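Putative reductase (Peptoclostridium difficile, PDB 5J6C) binds flavin mononucleotide and, as a member of the nitroreductase family, probably reduces nitro compounds, possibly including the antibiotic metronidazole. Local coordinates at residues 34-39 with 184-189; 66-71 with 111-116; 101-106 with 171-176. One frame throughout, in Å; residues are numbered along the deposited sequence.

Interaction 1: residues 34-39 with 184-189; sequences KKRRSI and KAYNDS. With FMN (flavin mononucleotide), chain C.
R37 reaches K184 with one end of its guanidinium and the phosphate of FMN with the rest. Its NH1 lies 2.8 Å from K184 O, on a lone pair in the carbonyl plane, and the N-H points well at it (158°). Along the group's other edge NE and NH2 both turn to FMN O2P, with NE to O2P at 3.0 Å. The chain gets there by folding back on itself, bent at chi2 and chi3. That fold lays R37 CD against CE2 of the Y186 ring, 3.6 Å away, the two side chains crossing at about a right angle; the cation-pi term is long and at most weak.

R36 takes a different side of the phosphate. CG sits anti to the backbone N (chi1 -176°), and the bent chain delivers NH1 to FMN O1P at 2.9 Å, an edge-on bond in the plane of the guanidinium. S38 adds a backbone and a side-chain donor: N donates to O2P at 2.7 Å and OG to O1P. R40 and R89 are further hydrogen-bond partners of FMN.

Behind this shell the backbones tie together where Y186 N donates to K34 O, 2.8 Å, which sets the tyrosine beside the arginines. Farther out, the extended K34 side chain carries NZ to D188 OD1 at 2.9 Å, arriving from above the carboxylate plane, and a water bonded to D188 OD2 holds NZ weakly. D188 OD1 also pairs with K57 of the second subunit, whose L61 packs on K34 and Y186.

Two guanidinium groups on one phosphate would be expected to favour its dianionic form, and tethering R37 to a backbone carbonyl fixes the rotation of the group presented to the cofactor.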
loop_
_atom_site.group_PDB
_atom_site.type_symbol
_atom_site.label_atom_id
_atom_site.label_comp_id
_atom_site.label_asym_id
_atom_site.label_seq_id
_atom_site.Cartn_x
_atom_site.Cartn_y
_atom_site.Cartn_z
ATOM N N LYS A 34 14.876 -5.800 2.262
ATOM C CA LYS A 34 15.932 -5.966 1.268
ATOM C C LYS A 34 15.871 -7.332 0.591
ATOM O O LYS A 34 16.283 -7.470 -0.569
ATOM C CB LYS A 34 17.302 -5.768 1.912
ATOM C CG LYS A 34 17.671 -4.325 2.220
ATOM C CD LYS A 34 19.088 -4.271 2.768
ATOM C CE LYS A 34 19.539 -2.859 3.049
ATOM N NZ LYS A 34 20.883 -2.869 3.709
ATOM N N LYS A 35 15.375 -8.348 1.290
ATOM C CA LYS A 35 15.276 -9.693 0.740
ATOM C C LYS A 35 13.951 -9.961 0.028
ATOM O O LYS A 35 13.789 -11.045 -0.541
ATOM C CB LYS A 35 15.475 -10.737 1.849
ATOM C CG LYS A 35 16.908 -10.838 2.357
ATOM C CD LYS A 35 17.106 -12.055 3.280
ATOM C CE LYS A 35 16.519 -11.844 4.678
ATOM N NZ LYS A 35 15.058 -12.182 4.796
ATOM N N ARG A 36 13.000 -9.018 0.060
ATOM C CA ARG A 36 11.721 -9.165 -0.636
ATOM C C ARG A 36 11.907 -8.843 -2.116
ATOM O O ARG A 36 12.177 -7.691 -2.474
ATOM C CB ARG A 36 10.656 -8.250 -0.030
ATOM C CG ARG A 36 9.291 -8.446 -0.679
ATOM C CD ARG A 36 8.506 -7.138 -0.901
ATOM N NE ARG A 36 9.307 -6.146 -1.613
ATOM C CZ ARG A 36 9.477 -6.105 -2.932
ATOM N NH1 ARG A 36 8.881 -6.991 -3.727
ATOM N NH2 ARG A 36 10.260 -5.164 -3.454
ATOM N N ARG A 37 11.756 -9.857 -2.973
ATOM C CA ARG A 37 11.827 -9.725 -4.427
ATOM C C ARG A 37 10.607 -10.397 -5.042
ATOM O O ARG A 37 10.153 -11.430 -4.546
ATOM C CB ARG A 37 13.093 -10.365 -5.007
ATOM C CG ARG A 37 14.401 -9.831 -4.435
ATOM C CD ARG A 37 14.597 -8.359 -4.797
ATOM N NE ARG A 37 14.123 -8.082 -6.152
ATOM C CZ ARG A 37 14.818 -8.336 -7.256
ATOM N NH1 ARG A 37 16.033 -8.865 -7.175
ATOM N NH2 ARG A 37 14.297 -8.059 -8.448
ATOM N N SER A 38 10.080 -9.817 -6.118
ATOM C CA SER A 38 8.919 -10.408 -6.778
ATOM C C SER A 38 9.287 -11.736 -7.432
ATOM O O SER A 38 10.310 -11.860 -8.108
ATOM C CB SER A 38 8.334 -9.454 -7.826
ATOM O OG SER A 38 7.802 -8.292 -7.217
ATOM N N ILE A 39 8.431 -12.731 -7.245
ATOM C CA ILE A 39 8.693 -14.084 -7.718
ATOM C C ILE A 39 7.602 -14.466 -8.709
ATOM O O ILE A 39 6.409 -14.341 -8.413
ATOM C CB ILE A 39 8.771 -15.086 -6.549
ATOM C CG1 ILE A 39 9.916 -14.709 -5.602
ATOM C CG2 ILE A 39 8.898 -16.520 -7.073
ATOM C CD1 ILE A 39 11.285 -14.776 -6.228
ATOM N N LYS A 184 18.440 -11.658 -6.376
ATOM C CA LYS A 184 19.375 -10.911 -5.543
ATOM C C LYS A 184 18.655 -9.953 -4.598
ATOM O O LYS A 184 17.720 -9.247 -4.988
ATOM C CB LYS A 184 20.335 -10.119 -6.421
ATOM C CG LYS A 184 21.572 -10.871 -6.837
ATOM C CD LYS A 184 22.371 -10.103 -7.901
ATOM C CE LYS A 184 22.807 -8.708 -7.432
ATOM N NZ LYS A 184 21.765 -7.646 -7.604
ATOM N N ALA A 185 19.130 -9.902 -3.357
ATOM C CA ALA A 185 18.625 -8.955 -2.378
ATOM C C ALA A 185 19.074 -7.532 -2.704
ATOM O O ALA A 185 20.108 -7.302 -3.338
ATOM C CB ALA A 185 19.100 -9.334 -0.975
ATOM N N TYR A 186 18.278 -6.571 -2.250
ATOM C CA TYR A 186 18.590 -5.166 -2.457
ATOM C C TYR A 186 19.783 -4.731 -1.604
ATOM O O TYR A 186 20.052 -5.279 -0.533
ATOM C CB TYR A 186 17.373 -4.295 -2.137
ATOM C CG TYR A 186 16.318 -4.265 -3.242
ATOM C CD1 TYR A 186 16.576 -3.643 -4.465
ATOM C CD2 TYR A 186 15.070 -4.850 -3.056
ATOM C CE1 TYR A 186 15.617 -3.616 -5.474
ATOM C CE2 TYR A 186 14.113 -4.834 -4.049
ATOM C CZ TYR A 186 14.392 -4.218 -5.259
ATOM O OH TYR A 186 13.436 -4.198 -6.248
ATOM N N ASN A 187 20.478 -3.720 -2.099
ATOM C CA ASN A 187 21.679 -3.135 -1.529
ATOM C C ASN A 187 21.366 -1.769 -0.938
ATOM O O ASN A 187 20.454 -1.084 -1.406
ATOM C CB ASN A 187 22.729 -2.938 -2.628
ATOM C CG ASN A 187 24.042 -3.481 -2.256
ATOM O OD1 ASN A 187 24.132 -4.610 -1.786
ATOM N ND2 ASN A 187 25.092 -2.677 -2.430
ATOM N N ASP A 188 22.166 -1.342 0.050
ATOM C CA ASP A 188 22.151 0.068 0.433
ATOM C C ASP A 188 22.343 0.950 -0.790
ATOM O O ASP A 188 21.711 2.004 -0.916
ATOM C CB ASP A 188 23.247 0.373 1.461
ATOM C CG ASP A 188 22.813 0.093 2.888
ATOM O OD1 ASP A 188 21.616 -0.133 3.116
ATOM O OD2 ASP A 188 23.675 0.105 3.790
ATOM N N SER A 189 23.209 0.520 -1.710
ATOM C CA SER A 189 23.514 1.308 -2.895
ATOM C C SER A 189 22.349 1.349 -3.872
ATOM O O SER A 189 22.310 2.234 -4.730
ATOM C CB SER A 189 24.751 0.747 -3.590
ATOM O OG SER A 189 24.440 -0.489 -4.201
HETATM N N1 FMN C . 4.921 -7.548 -11.972
HETATM C C2 FMN C . 4.413 -8.248 -13.053
HETATM O O2 FMN C . 5.024 -9.196 -13.523
HETATM N N3 FMN C . 3.207 -7.899 -13.621
HETATM C C4 FMN C . 2.495 -6.825 -13.129
HETATM O O4 FMN C . 1.420 -6.491 -13.624
HETATM C C4A FMN C . 3.005 -6.105 -12.063
HETATM N N5 FMN C . 2.274 -5.044 -11.584
HETATM C C5A FMN C . 2.739 -4.344 -10.503
HETATM C C6 FMN C . 1.990 -3.272 -10.036
HETATM C C7 FMN C . 2.436 -2.558 -8.954
HETATM C C7M FMN C . 1.624 -1.411 -8.441
HETATM C C8 FMN C . 3.624 -2.900 -8.348
HETATM C C8M FMN C . 4.088 -2.118 -7.169
HETATM C C9 FMN C . 4.380 -3.962 -8.807
HETATM C C9A FMN C . 3.935 -4.691 -9.902
HETATM N N10 FMN C . 4.675 -5.758 -10.390
HETATM C C10 FMN C . 4.212 -6.473 -11.476
HETATM C "C1'" FMN C . 5.974 -6.140 -9.740
HETATM C "C2'" FMN C . 7.109 -5.191 -10.149
HETATM O "O2'" FMN C . 7.617 -5.539 -11.425
HETATM C "C3'" FMN C . 8.217 -5.216 -9.092
HETATM O "O3'" FMN C . 7.644 -4.982 -7.828
HETATM C "C4'" FMN C . 9.294 -4.159 -9.351
HETATM O "O4'" FMN C . 9.904 -4.426 -10.597
HETATM C "C5'" FMN C . 10.342 -4.167 -8.236
HETATM O "O5'" FMN C . 10.996 -5.417 -8.257
HETATM P P FMN C . 10.931 -6.388 -6.976
HETATM O O1P FMN C . 9.499 -6.479 -6.495
HETATM O O2P FMN C . 11.424 -7.772 -7.333
HETATM O O3P FMN C . 11.787 -5.761 -5.904
HETATM O O HOH W 1 22.736 -1.477 6.009
#

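Interaction 2: residues 66-71 with 111-116; sequences KGLRTW and EKNDVW
T70 and K112 mark where the two backbones come nearest, their CA atoms 6.1 Å apart, and no hydrogen bond joins the segments directly. Both are irregular. Residues 66-71 have positive phi at K66, G67 and R69 before strand 71-76 begins; residues 111-116 lead into helix 116-133, with V115 at its N-cap.

The side-chain contact is mostly methyl packing. T70 CG2 presses on K112 CB at 3.5 Å, the two side chains sliding past each other in opposite directions, and the same methyl touches N113 CB, here crossing at about a right angle. With chi1 at 61°, T70 places OG1 between its backbone N and carbonyl carbon, next to W116 CB at 3.7 Å; the hydroxyl is hydrogen-bonded to D119, one turn into the helix. L68 extends one branch, CD1, to K112 O at 3.5 Å and to the N113 amide, where ND2 is 3.8 Å away. That amide nitrogen has a weak bond to S65.

K112 stretches along the 66-71 segment and bends only at chi4, which brings NZ to a salt bridge with D109. A water accepts from NZ at 2.9 Å and donates to T70 O, a water-mediated polar link between the segments.

D114 continues outward to a salt bridge with R146 of the second subunit, and R69 O accepts from K195 of that subunit. The contact thus joins the loop entering strand 71-76 to the start of helix 116-133 beside the flavin: G67 touches FMN, within the two-chain cofactor site characteristic of dimeric nitroreductases.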
loop_
_atom_site.group_PDB
_atom_site.type_symbol
_atom_site.label_atom_id
_atom_site.label_comp_id
_atom_site.label_asym_id
_atom_site.label_seq_id
_atom_site.Cartn_x
_atom_site.Cartn_y
_atom_site.Cartn_z
ATOM N N LYS A 66 -11.379 5.764 6.804
ATOM C CA LYS A 66 -12.580 5.794 7.646
ATOM C C LYS A 66 -12.884 4.454 8.309
ATOM O O LYS A 66 -14.032 4.196 8.695
ATOM C CB LYS A 66 -13.807 6.247 6.853
ATOM C CG LYS A 66 -13.656 7.576 6.153
ATOM C CD LYS A 66 -14.934 7.932 5.385
ATOM C CE LYS A 66 -14.700 9.134 4.476
ATOM N NZ LYS A 66 -13.953 10.233 5.182
ATOM N N GLY A 67 -11.890 3.581 8.436
ATOM C CA GLY A 67 -12.121 2.227 8.917
ATOM C C GLY A 67 -13.121 1.423 8.101
ATOM O O GLY A 67 -13.576 0.366 8.550
ATOM N N LEU A 68 -13.452 1.890 6.889
ATOM C CA LEU A 68 -14.569 1.323 6.140
ATOM C C LEU A 68 -14.268 -0.045 5.546
ATOM O O LEU A 68 -15.207 -0.744 5.146
ATOM C CB LEU A 68 -14.980 2.269 5.018
ATOM C CG LEU A 68 -15.716 3.553 5.393
ATOM C CD1 LEU A 68 -16.104 4.319 4.131
ATOM C CD2 LEU A 68 -16.938 3.249 6.248
ATOM N N ARG A 69 -12.994 -0.428 5.447
ATOM C CA ARG A 69 -12.604 -1.740 4.928
ATOM C C ARG A 69 -13.318 -2.073 3.611
ATOM O O ARG A 69 -13.999 -3.087 3.485
ATOM C CB ARG A 69 -12.883 -2.823 5.972
ATOM C CG ARG A 69 -12.160 -2.608 7.299
ATOM C CD ARG A 69 -12.459 -3.751 8.249
ATOM N NE ARG A 69 -11.602 -3.742 9.437
ATOM C CZ ARG A 69 -11.914 -4.366 10.570
ATOM N NH1 ARG A 69 -13.073 -5.019 10.664
ATOM N NH2 ARG A 69 -11.082 -4.329 11.612
ATOM N N THR A 70 -13.139 -1.203 2.613
ATOM C CA THR A 70 -13.862 -1.373 1.352
ATOM C C THR A 70 -13.476 -2.651 0.607
ATOM O O THR A 70 -14.210 -3.067 -0.292
ATOM C CB THR A 70 -13.625 -0.180 0.413
ATOM O OG1 THR A 70 -12.230 -0.089 0.107
ATOM C CG2 THR A 70 -14.090 1.129 1.040
ATOM N N TRP A 71 -12.345 -3.270 0.942
ATOM C CA TRP A 71 -11.831 -4.364 0.140
ATOM C C TRP A 71 -12.560 -5.678 0.433
ATOM O O TRP A 71 -13.336 -5.800 1.383
ATOM C CB TRP A 71 -10.329 -4.542 0.363
ATOM C CG TRP A 71 -9.779 -4.156 1.736
ATOM C CD1 TRP A 71 -8.881 -3.160 1.996
ATOM C CD2 TRP A 71 -10.058 -4.773 3.002
ATOM N NE1 TRP A 71 -8.595 -3.109 3.332
ATOM C CE2 TRP A 71 -9.300 -4.091 3.976
ATOM C CE3 TRP A 71 -10.873 -5.834 3.409
ATOM C CZ2 TRP A 71 -9.331 -4.435 5.333
ATOM C CZ3 TRP A 71 -10.898 -6.172 4.749
ATOM C CH2 TRP A 71 -10.138 -5.468 5.694
ATOM N N GLU A 111 -18.302 1.912 -4.479
ATOM C CA GLU A 111 -19.289 2.870 -3.991
ATOM C C GLU A 111 -19.097 3.214 -2.518
ATOM O O GLU A 111 -19.677 4.200 -2.051
ATOM C CB GLU A 111 -20.708 2.330 -4.172
ATOM C CG GLU A 111 -21.057 1.862 -5.564
ATOM C CD GLU A 111 -22.292 0.984 -5.557
ATOM O OE1 GLU A 111 -22.727 0.583 -4.450
ATOM O OE2 GLU A 111 -22.822 0.691 -6.654
ATOM N N LYS A 112 -18.329 2.408 -1.775
ATOM C CA LYS A 112 -18.132 2.661 -0.348
ATOM C C LYS A 112 -17.220 3.859 -0.108
ATOM O O LYS A 112 -17.401 4.589 0.877
ATOM C CB LYS A 112 -17.547 1.423 0.341
ATOM C CG LYS A 112 -18.552 0.450 0.982
ATOM C CD LYS A 112 -17.857 -0.408 2.062
ATOM C CE LYS A 112 -18.714 -1.577 2.545
ATOM N NZ LYS A 112 -18.846 -2.653 1.522
ATOM N N ASN A 113 -16.241 4.066 -0.988
ATOM C CA ASN A 113 -15.267 5.140 -0.864
ATOM C C ASN A 113 -14.592 5.331 -2.216
ATOM O O ASN A 113 -14.524 4.401 -3.032
ATOM C CB ASN A 113 -14.225 4.836 0.232
ATOM C CG ASN A 113 -13.888 6.063 1.085
ATOM O OD1 ASN A 113 -14.211 7.200 0.719
ATOM N ND2 ASN A 113 -13.228 5.833 2.222
ATOM N N ASP A 114 -14.108 6.549 -2.448
ATOM C CA ASP A 114 -13.350 6.879 -3.649
ATOM C C ASP A 114 -11.862 6.568 -3.518
ATOM O O ASP A 114 -11.148 6.570 -4.527
ATOM C CB ASP A 114 -13.528 8.362 -3.983
ATOM C CG ASP A 114 -13.014 9.269 -2.876
ATOM O OD1 ASP A 114 -13.006 8.846 -1.701
ATOM O OD2 ASP A 114 -12.613 10.408 -3.188
ATOM N N VAL A 115 -11.382 6.309 -2.305
ATOM C CA VAL A 115 -9.983 5.970 -2.080
ATOM C C VAL A 115 -9.882 4.472 -1.819
ATOM O O VAL A 115 -9.005 4.016 -1.074
ATOM C CB VAL A 115 -9.382 6.814 -0.933
ATOM C CG1 VAL A 115 -9.242 8.277 -1.379
ATOM C CG2 VAL A 115 -10.255 6.758 0.293
ATOM N N TRP A 116 -10.779 3.696 -2.455
ATOM C CA TRP A 116 -10.673 2.238 -2.438
ATOM C C TRP A 116 -9.384 1.755 -3.095
ATOM O O TRP A 116 -8.894 0.663 -2.768
ATOM C CB TRP A 116 -11.891 1.603 -3.122
ATOM C CG TRP A 116 -12.047 1.961 -4.573
ATOM C CD1 TRP A 116 -12.820 2.961 -5.088
ATOM C CD2 TRP A 116 -11.426 1.316 -5.699
ATOM N NE1 TRP A 116 -12.714 2.985 -6.453
ATOM C CE2 TRP A 116 -11.868 1.986 -6.858
ATOM C CE3 TRP A 116 -10.546 0.238 -5.837
ATOM C CZ2 TRP A 116 -11.452 1.620 -8.141
ATOM C CZ3 TRP A 116 -10.137 -0.127 -7.111
ATOM C CH2 TRP A 116 -10.590 0.560 -8.245
HETATM O O HOH W 2 -16.812 -4.533 0.708
#

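Interaction 3: residues 101-106 with 171-176; sequences PLAIVI and ECIISI
I106 and I174 cross obliquely in the tightest apolar contact of this strand pair: I106 CD1 stands 3.5 Å from I174 CG1, closer than carbons usually pack. The same methyl also faces the sulfur of C172, SG at 3.6 Å. I106 has an unusual chi2 of 100°, which swings CD1 across toward the other strand to fill the angle between these two residues. Further along the same face, I104 and I176 likewise meet at an oblique angle, end methyl to end methyl, CD1 to CD1 at 3.8 Å. L102 then lies alongside I176, pointing the same way, with its CD2 branch turned to I176 CB.

The face of A103, V105, I173 and S175 is packed differently. V105 and I173 stand side by side and meet through their CG2 methyls at 3.9 Å; I173 CG2 is shared, since A103 CB rests against it too.

Between these layers the backbones run antiparallel, at 162°. L102-I176, I104-I174 and I106-C172 are the hydrogen-bonded pairs, A103-S175 and V105-I173 the non-hydrogen-bonded ones. I174 N to I104 O is nearly straight at the hydrogen (177°), at 2.8 Å. At the L102 end, L102 N to I176 O is weak at 3.3 Å; at the other, E171 N rather than C172 N bonds I106 O, at 2.9 Å, consistent with a classic beta bulge at E171-C172.

These are the two central strands of a four-stranded antiparallel sheet. Strand 71-76 flanks 102-109, with F73 against I104 and I106, and strand 137-142 flanks 168-177, with W140 against C172. A120 and A124 of helix 116-133 pack on I106, and A124 reaches C172 as well, while on the other face S175 OG is hydrogen-bonded to Y42 and A103 packs on L97.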
loop_
_atom_site.group_PDB
_atom_site.type_symbol
_atom_site.label_atom_id
_atom_site.label_comp_id
_atom_site.label_asym_id
_atom_site.label_seq_id
_atom_site.Cartn_x
_atom_site.Cartn_y
_atom_site.Cartn_z
ATOM N N PRO A 101 0.653 -21.740 -7.420
ATOM C CA PRO A 101 -0.254 -22.593 -6.641
ATOM C C PRO A 101 -1.385 -21.826 -5.992
ATOM O O PRO A 101 -2.388 -22.441 -5.600
ATOM C CB PRO A 101 0.666 -23.200 -5.569
ATOM C CG PRO A 101 1.687 -22.091 -5.332
ATOM C CD PRO A 101 1.889 -21.418 -6.678
ATOM N N LEU A 102 -1.254 -20.509 -5.856
ATOM C CA LEU A 102 -2.208 -19.736 -5.089
ATOM C C LEU A 102 -2.268 -18.323 -5.652
ATOM O O LEU A 102 -1.282 -17.809 -6.185
ATOM C CB LEU A 102 -1.814 -19.714 -3.611
ATOM C CG LEU A 102 -2.648 -18.864 -2.657
ATOM C CD1 LEU A 102 -4.088 -19.360 -2.672
ATOM C CD2 LEU A 102 -2.054 -18.908 -1.243
ATOM N N ALA A 103 -3.444 -17.714 -5.549
ATOM C CA ALA A 103 -3.612 -16.311 -5.889
ATOM C C ALA A 103 -4.654 -15.728 -4.953
ATOM O O ALA A 103 -5.558 -16.432 -4.492
ATOM C CB ALA A 103 -4.034 -16.113 -7.351
ATOM N N ILE A 104 -4.493 -14.447 -4.641
ATOM C CA ILE A 104 -5.511 -13.672 -3.941
ATOM C C ILE A 104 -5.848 -12.476 -4.818
ATOM O O ILE A 104 -4.983 -11.629 -5.074
ATOM C CB ILE A 104 -5.051 -13.207 -2.553
ATOM C CG1 ILE A 104 -4.640 -14.396 -1.683
ATOM C CG2 ILE A 104 -6.164 -12.402 -1.884
ATOM C CD1 ILE A 104 -4.129 -13.972 -0.350
ATOM N N VAL A 105 -7.090 -12.419 -5.280
ATOM C CA VAL A 105 -7.602 -11.281 -6.036
ATOM C C VAL A 105 -8.148 -10.274 -5.032
ATOM O O VAL A 105 -9.005 -10.622 -4.210
ATOM C CB VAL A 105 -8.686 -11.726 -7.029
ATOM C CG1 VAL A 105 -9.193 -10.539 -7.859
ATOM C CG2 VAL A 105 -8.139 -12.828 -7.916
ATOM N N ILE A 106 -7.639 -9.040 -5.081
ATOM C CA ILE A 106 -8.083 -7.957 -4.202
ATOM C C ILE A 106 -9.102 -7.103 -4.952
ATOM O O ILE A 106 -8.769 -6.434 -5.940
ATOM C CB ILE A 106 -6.923 -7.086 -3.710
ATOM C CG1 ILE A 106 -5.955 -7.868 -2.822
ATOM C CG2 ILE A 106 -7.475 -5.929 -2.916
ATOM C CD1 ILE A 106 -4.736 -8.328 -3.535
ATOM N N GLU A 171 -8.561 -4.564 -8.140
ATOM C CA GLU A 171 -7.342 -3.779 -8.011
ATOM C C GLU A 171 -6.146 -4.511 -8.598
ATOM O O GLU A 171 -5.429 -3.966 -9.444
ATOM C CB GLU A 171 -7.079 -3.443 -6.535
ATOM C CG GLU A 171 -5.683 -2.887 -6.276
ATOM C CD GLU A 171 -5.390 -1.627 -7.078
ATOM O OE1 GLU A 171 -4.236 -1.438 -7.507
ATOM O OE2 GLU A 171 -6.316 -0.823 -7.290
ATOM N N CYS A 172 -5.940 -5.756 -8.186
ATOM C CA CYS A 172 -4.755 -6.509 -8.559
ATOM C C CYS A 172 -4.962 -7.954 -8.135
ATOM O O CYS A 172 -5.845 -8.259 -7.325
ATOM C CB CYS A 172 -3.500 -5.934 -7.886
ATOM S SG CYS A 172 -3.560 -6.042 -6.062
ATOM N N ILE A 173 -4.149 -8.836 -8.704
ATOM C CA ILE A 173 -4.029 -10.218 -8.254
ATOM C C ILE A 173 -2.652 -10.398 -7.624
ATOM O O ILE A 173 -1.642 -9.954 -8.188
ATOM C CB ILE A 173 -4.216 -11.207 -9.415
ATOM C CG1 ILE A 173 -5.417 -10.811 -10.277
ATOM C CG2 ILE A 173 -4.383 -12.630 -8.879
ATOM C CD1 ILE A 173 -5.775 -11.851 -11.286
ATOM N N ILE A 174 -2.603 -11.048 -6.463
ATOM C CA ILE A 174 -1.333 -11.439 -5.854
ATOM C C ILE A 174 -1.179 -12.939 -6.065
ATOM O O ILE A 174 -1.958 -13.727 -5.519
ATOM C CB ILE A 174 -1.254 -11.092 -4.360
ATOM C CG1 ILE A 174 -1.569 -9.616 -4.104
ATOM C CG2 ILE A 174 0.139 -11.425 -3.824
ATOM C CD1 ILE A 174 -0.516 -8.666 -4.631
ATOM N N SER A 175 -0.185 -13.340 -6.856
ATOM C CA SER A 175 0.167 -14.751 -6.984
ATOM C C SER A 175 1.177 -15.103 -5.904
ATOM O O SER A 175 2.081 -14.319 -5.618
ATOM C CB SER A 175 0.758 -15.061 -8.357
ATOM O OG SER A 175 2.045 -14.515 -8.467
ATOM N N ILE A 176 1.004 -16.274 -5.296
ATOM C CA ILE A 176 1.735 -16.666 -4.093
ATOM C C ILE A 176 2.206 -18.110 -4.251
ATOM O O ILE A 176 1.505 -18.936 -4.838
ATOM C CB ILE A 176 0.848 -16.511 -2.835
ATOM C CG1 ILE A 176 0.291 -15.077 -2.734
ATOM C CG2 ILE A 176 1.600 -16.923 -1.551
ATOM C CD1 ILE A 176 -0.676 -14.873 -1.575
#

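The centre of interaction 3 lies about 5 Å from the centre of the chain; those of interactions 1 and 2 each lie about 18 Å from it, on opposite sides and 32 Å apart. Interactions 2 and 3 touch where W116 CZ3 packs on E171 OE2 at 3.9 Å, and their segments alternate along the chain. Interaction 1 comes within about 4 Å of interaction 3, nearest atoms, without touching, and closes a loop that contains both others. Interaction 1 holds the phosphate of FMN; G67 of interaction 2 belongs to a second flavin pocket, and the side chain of E171 of interaction 3 is about 6 Å from bound FMN. All three approach the second subunit.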